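Local coordinates for protein putative 5-dehydro-2-deoxygluconokinase (Bacillus halodurans C-125, PDB 2QCV) that probably phosphorylates 5-dehydro-2-deoxy-D-gluconate with ATP, a step in the breakdown of myo-inositol to acetyl-CoA, as a member of the PfkB carbohydrate kinase family, at residues L14-R19 against A61-K66; I50-S55 against S78-V83. All coordinates share one frame; numbering follows the deposited sequence.

Interaction 1. Residues L14-R19 against A61-K66; sequences LIAIGR and AGFIGK
Ile64 reaches across to both Ile15 and Ile17 on one face of the two-strand pair. Its CG1 branch meets Ile15 CG2 at 3.9 Å; with CG1 anti to the carbonyl carbon (chi1 -58°), CG2 is left anti to the backbone N and turned to Ile17 CD1. Opposite Ile15, Gly62 presents bare backbone, and Ile15 CG1 lies over Gly62 CA at 4.1 Å. Tyr135 of helix 133-136 packs on both Ile15 and Ile64. On the reverse face, Leu14 CD2 rests against Ala61 CB (3.6 Å), and Ala16 CB touches the CD1-CE1 side of the Phe63 ring. The ring is set so that Ala16 O stands 3.6 Å above its plane, offset toward the rim, and Arg19 O approaches its edge.

Four backbone hydrogen bonds join the strands, from Gly62 N to Leu14 O, Ala16 N to Gly62 O, Ile64 N to Ala16 O and Gly18 N to Ile64 O. The third is the shortest, at 2.8 Å, and CA-H...O contacts reinforce the pairing. At Gly18, whose phi of 141° is one that glycine readily adopts, two waters bridge the carbonyl O to Lys66: one accepts from Lys66 N, 3.0 Å from that water, and the other is hydrogen-bonded to Lys66 O. Arg19 NE forms a salt bridge with Asp123. This in-register parallel pairing of neighbouring strands belongs to the central sheet of the ribokinase-type alpha/beta fold.

Interaction 2. Residues I50-S55 against S78-V83; sequences IVIGSS and SYMRGV
Ile52 points its CD1 at the edge of the Tyr79 ring, 3.9 Å from CE2 and near the ring plane, the two side chains crossing at about a right angle. With CG1 anti to the carbonyl carbon (chi1 -66°), the other branch, Ile52 CG2, faces Val83 CG2 at 4.1 Å; one isoleucine thus touches both Tyr79 and Val83. More deeply buried, Val51 CG2 meets the methyl CE of selenomethionine Met80 at 3.4 Å, tighter than usual for two carbons. The bend at chi3 (88°) carries that methyl toward the valine, and Met80 CG also lies near Ile52 CD1.

At the C-terminal end the contact turns polar. In one of two deposited conformers, Ser55 OG donates to Val83 O at 2.6 Å, slightly tilted from the carbonyl plane; with the side chain modelled twice, this bond may be only partly occupied. Val83 is the first residue to leave helical geometry, but its N still bonds to Tyr79 O at 3.0 Å, which holds Val83, and with it the acceptor O, against the last turn of helix 71-82.

The two helix segments run in roughly the same direction, their axes 27° apart and 10.5 Å apart at closest approach. Val85 packs on both Val51 and Met80. Beneath them, Phe63 of strand 61-67 touches the same two side chains, while on the other flank of helix 46-56 Ile50 and Ser54 lie against helix 271-284.

The centres of the two contacts lie 11 Å apart, in adjoining layers of one alpha/beta unit: interaction 1 pairs strands 12-17 and 61-67, and interaction 2 joins helices 46-56 and 71-82, which cover one face of that sheet. Their segments alternate along the chain, strand, helix, strand, helix, so helix 46-56 lies on the connection between the paired strands and helix 71-82 follows the second. Val51 joins the layers, its CG1 3.5 Å from Ala16 CB and its CG2 3.8 Å from Phe63 CD1. Strands 21-26 and 38-44 of the separate four-stranded sheet also belong to this connection, consistent with the lid of PfkB kinases.

Interaction 1. Residues L14-R19 against A61-K66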
loop_
_atom_site.group_PDB
_atom_site.type_symbol
_atom_site.label_atom_id
_atom_site.label_comp_id
_atom_site.label_asym_id
_atom_site.label_seq_id
_atom_site.Cartn_x
_atom_site.Cartn_y
_atom_site.Cartn_z
ATOM N N LEU A 14 -3.712 25.001 27.675
ATOM C CA LEU A 14 -4.081 23.841 26.897
ATOM C C LEU A 14 -2.936 23.413 25.996
ATOM O O LEU A 14 -2.094 24.240 25.584
ATOM C CB LEU A 14 -5.337 24.088 26.067
ATOM C CG LEU A 14 -5.282 24.934 24.813
ATOM C CD1 LEU A 14 -6.582 24.713 24.027
ATOM C CD2 LEU A 14 -5.089 26.422 25.163
ATOM N N ILE A 15 -2.894 22.105 25.750
ATOM C CA ILE A 15 -2.070 21.496 24.725
ATOM C C ILE A 15 -3.029 20.671 23.869
ATOM O O ILE A 15 -3.831 19.886 24.407
ATOM C CB ILE A 15 -0.986 20.588 25.333
ATOM C CG1 ILE A 15 0.047 21.447 26.046
ATOM C CG2 ILE A 15 -0.304 19.744 24.225
ATOM C CD1 ILE A 15 1.090 20.599 26.846
ATOM N N ALA A 16 -3.003 20.895 22.564
ATOM C CA ALA A 16 -3.827 20.128 21.627
ATOM C C ALA A 16 -2.955 19.136 20.881
ATOM O O ALA A 16 -1.744 19.337 20.714
ATOM C CB ALA A 16 -4.536 21.032 20.658
ATOM N N ILE A 17 -3.586 18.054 20.439
ATOM C CA ILE A 17 -2.894 16.989 19.716
ATOM C C ILE A 17 -3.676 16.679 18.455
ATOM O O ILE A 17 -4.890 16.518 18.480
ATOM C CB ILE A 17 -2.673 15.706 20.596
ATOM C CG1 ILE A 17 -1.950 14.602 19.834
ATOM C CG2 ILE A 17 -3.966 15.187 21.211
ATOM C CD1 ILE A 17 -1.290 13.539 20.750
ATOM N N GLY A 18 -2.936 16.639 17.344
ATOM C CA GLY A 18 -3.452 16.152 16.078
ATOM C C GLY A 18 -2.929 16.993 14.919
ATOM O O GLY A 18 -1.726 17.188 14.789
ATOM N N ARG A 19 -3.855 17.446 14.072
ATOM C CA ARG A 19 -3.521 18.044 12.771
ATOM C C ARG A 19 -3.288 19.542 12.804
ATOM O O ARG A 19 -4.148 20.324 13.263
ATOM C CB ARG A 19 -4.664 17.793 11.778
ATOM C CG ARG A 19 -4.490 18.457 10.426
ATOM C CD ARG A 19 -5.565 17.912 9.440
ATOM N NE ARG A 19 -5.213 16.536 9.109
ATOM C CZ ARG A 19 -6.049 15.597 8.668
ATOM N NH1 ARG A 19 -7.329 15.870 8.421
ATOM N NH2 ARG A 19 -5.570 14.383 8.439
ATOM N N ALA A 61 -0.873 28.263 25.046
ATOM C CA ALA A 61 -1.151 27.028 24.347
ATOM C C ALA A 61 0.112 26.357 23.811
ATOM O O ALA A 61 1.116 27.013 23.462
ATOM C CB ALA A 61 -2.162 27.276 23.202
ATOM N N GLY A 62 0.056 25.030 23.791
ATOM C CA GLY A 62 1.065 24.173 23.187
ATOM C C GLY A 62 0.418 23.175 22.263
ATOM O O GLY A 62 -0.813 23.143 22.119
ATOM N N PHE A 63 1.248 22.347 21.623
ATOM C CA PHE A 63 0.779 21.496 20.534
ATOM C C PHE A 63 1.659 20.256 20.403
ATOM O O PHE A 63 2.893 20.345 20.501
ATOM C CB PHE A 63 0.769 22.265 19.189
ATOM C CG PHE A 63 -0.161 21.667 18.144
ATOM C CD1 PHE A 63 -1.488 21.938 18.160
ATOM C CD2 PHE A 63 0.317 20.832 17.162
ATOM C CE1 PHE A 63 -2.350 21.398 17.200
ATOM C CE2 PHE A 63 -0.530 20.285 16.240
ATOM C CZ PHE A 63 -1.880 20.577 16.265
ATOM N N ILE A 64 1.008 19.128 20.168
ATOM C CA ILE A 64 1.669 17.861 19.822
ATOM C C ILE A 64 1.209 17.490 18.436
ATOM O O ILE A 64 0.032 17.195 18.208
ATOM C CB ILE A 64 1.373 16.722 20.821
ATOM C CG1 ILE A 64 1.807 17.146 22.246
ATOM C CG2 ILE A 64 2.097 15.408 20.394
ATOM C CD1 ILE A 64 1.237 16.273 23.348
ATOM N N GLY A 65 2.124 17.548 17.471
ATOM C CA GLY A 65 1.762 17.151 16.120
ATOM C C GLY A 65 2.967 16.975 15.216
ATOM O O GLY A 65 4.079 17.371 15.570
ATOM N N LYS A 66 2.722 16.353 14.070
ATOM C CA LYS A 66 3.750 16.114 13.080
ATOM C C LYS A 66 3.508 16.971 11.860
ATOM O O LYS A 66 2.364 17.118 11.393
ATOM C CB LYS A 66 3.819 14.655 12.720
ATOM C CG LYS A 66 4.867 14.292 11.673
ATOM C CD LYS A 66 5.212 12.802 11.645
ATOM C CE LYS A 66 6.192 12.405 12.769
ATOM N NZ LYS A 66 6.421 10.900 12.796
HETATM O O HOH W 1 0.017 15.173 14.074
HETATM O O HOH W 2 0.117 18.279 12.818
#

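Interaction 2. Residues I50-S55 against S78-V83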
loop_
_atom_site.group_PDB
_atom_site.type_symbol
_atom_site.label_atom_id
_atom_site.label_comp_id
_atom_site.label_asym_id
_atom_site.label_seq_id
_atom_site.Cartn_x
_atom_site.Cartn_y
_atom_site.Cartn_z
ATOM N N ILE A 50 -7.826 25.606 17.076
ATOM C CA ILE A 50 -8.264 25.794 18.464
ATOM C C ILE A 50 -7.115 26.445 19.260
ATOM O O ILE A 50 -7.344 27.395 20.010
ATOM C CB ILE A 50 -8.744 24.477 19.125
ATOM C CG1 ILE A 50 -10.044 24.021 18.465
ATOM C CG2 ILE A 50 -8.980 24.659 20.666
ATOM C CD1 ILE A 50 -10.516 22.615 18.909
ATOM N N VAL A 51 -5.891 25.969 19.091
ATOM C CA VAL A 51 -4.771 26.594 19.831
ATOM C C VAL A 51 -4.417 28.000 19.339
ATOM O O VAL A 51 -4.068 28.841 20.146
ATOM C CB VAL A 51 -3.491 25.739 19.990
ATOM C CG1 VAL A 51 -3.825 24.437 20.790
ATOM C CG2 VAL A 51 -2.778 25.471 18.658
ATOM N N ILE A 52 -4.518 28.256 18.047
ATOM C CA ILE A 52 -4.291 29.603 17.518
ATOM C C ILE A 52 -5.376 30.562 18.031
ATOM O O ILE A 52 -5.103 31.700 18.477
ATOM C CB ILE A 52 -4.274 29.597 15.988
ATOM C CG1 ILE A 52 -3.062 28.806 15.433
ATOM C CG2 ILE A 52 -4.212 31.066 15.435
ATOM C CD1 ILE A 52 -3.140 28.460 13.892
ATOM N N GLY A 53 -6.628 30.116 18.001
ATOM C CA GLY A 53 -7.701 30.918 18.563
ATOM C C GLY A 53 -7.526 31.176 20.058
ATOM O O GLY A 53 -7.787 32.267 20.568
ATOM N N SER A 54 -7.124 30.153 20.793
ATOM C CA SER A 54 -6.880 30.279 22.209
ATOM C C SER A 54 -5.788 31.298 22.515
ATOM O O SER A 54 -5.923 32.082 23.466
ATOM C CB SER A 54 -6.483 28.919 22.820
ATOM O OG SER A 54 -7.573 28.006 22.726
ATOM N N SER A 55 -4.718 31.289 21.724
ATOM C CA SER A 55 -3.599 32.213 21.953
ATOM C C SER A 55 -4.066 33.635 21.718
ATOM O O SER A 55 -3.693 34.528 22.448
ATOM C CB SER A 55 -2.407 31.910 21.041
ATOM O OG SER A 55 -1.261 32.593 21.520
ATOM N N SER A 78 6.340 28.368 11.998
ATOM C CA SER A 78 6.654 29.770 12.159
ATOM C C SER A 78 5.440 30.621 12.494
ATOM O O SER A 78 5.534 31.543 13.316
ATOM C CB SER A 78 7.368 30.289 10.911
ATOM O OG SER A 78 8.562 29.546 10.734
ATOM N N TYR A 79 4.306 30.324 11.854
ATOM C CA TYR A 79 3.061 31.019 12.123
ATOM C C TYR A 79 2.570 30.766 13.557
ATOM O O TYR A 79 2.239 31.702 14.293
ATOM C CB TYR A 79 1.952 30.595 11.145
ATOM C CG TYR A 79 0.692 31.397 11.395
ATOM C CD1 TYR A 79 0.525 32.653 10.836
ATOM C CD2 TYR A 79 -0.289 30.937 12.248
ATOM C CE1 TYR A 79 -0.606 33.411 11.105
ATOM C CE2 TYR A 79 -1.411 31.688 12.525
ATOM C CZ TYR A 79 -1.556 32.932 11.954
ATOM O OH TYR A 79 -2.692 33.665 12.219
HETATM N N MSE A 80 2.468 29.493 13.946
HETATM C CA MSE A 80 2.031 29.169 15.299
HETATM C C MSE A 80 2.924 29.807 16.358
HETATM O O MSE A 80 2.425 30.387 17.314
HETATM C CB MSE A 80 1.955 27.648 15.446
HETATM C CG MSE A 80 0.884 27.081 14.549
HETATM SE SE MSE A 80 0.713 25.114 14.724
HETATM C CE MSE A 80 -0.542 25.184 16.160
ATOM N N ARG A 81 4.239 29.720 16.180
ATOM C CA ARG A 81 5.182 30.353 17.076
ATOM C C ARG A 81 4.975 31.868 17.111
ATOM O O ARG A 81 5.000 32.494 18.175
ATOM C CB ARG A 81 6.613 30.040 16.659
ATOM C CG ARG A 81 7.653 30.738 17.538
ATOM C CD ARG A 81 8.974 30.046 17.483
ATOM N NE ARG A 81 9.339 29.697 16.118
ATOM C CZ ARG A 81 9.865 30.525 15.228
ATOM N NH1 ARG A 81 10.127 31.785 15.539
ATOM N NH2 ARG A 81 10.133 30.077 14.004
ATOM N N GLY A 82 4.733 32.447 15.947
ATOM C CA GLY A 82 4.563 33.890 15.839
ATOM C C GLY A 82 3.301 34.383 16.515
ATOM O O GLY A 82 3.251 35.531 16.906
ATOM N N VAL A 83 2.263 33.546 16.643
ATOM C CA VAL A 83 1.065 33.941 17.372
ATOM C C VAL A 83 1.056 33.464 18.839
ATOM O O VAL A 83 0.045 33.600 19.546
ATOM C CB VAL A 83 -0.256 33.516 16.678
ATOM C CG1 VAL A 83 -0.330 34.129 15.346
ATOM C CG2 VAL A 83 -0.406 31.975 16.589
#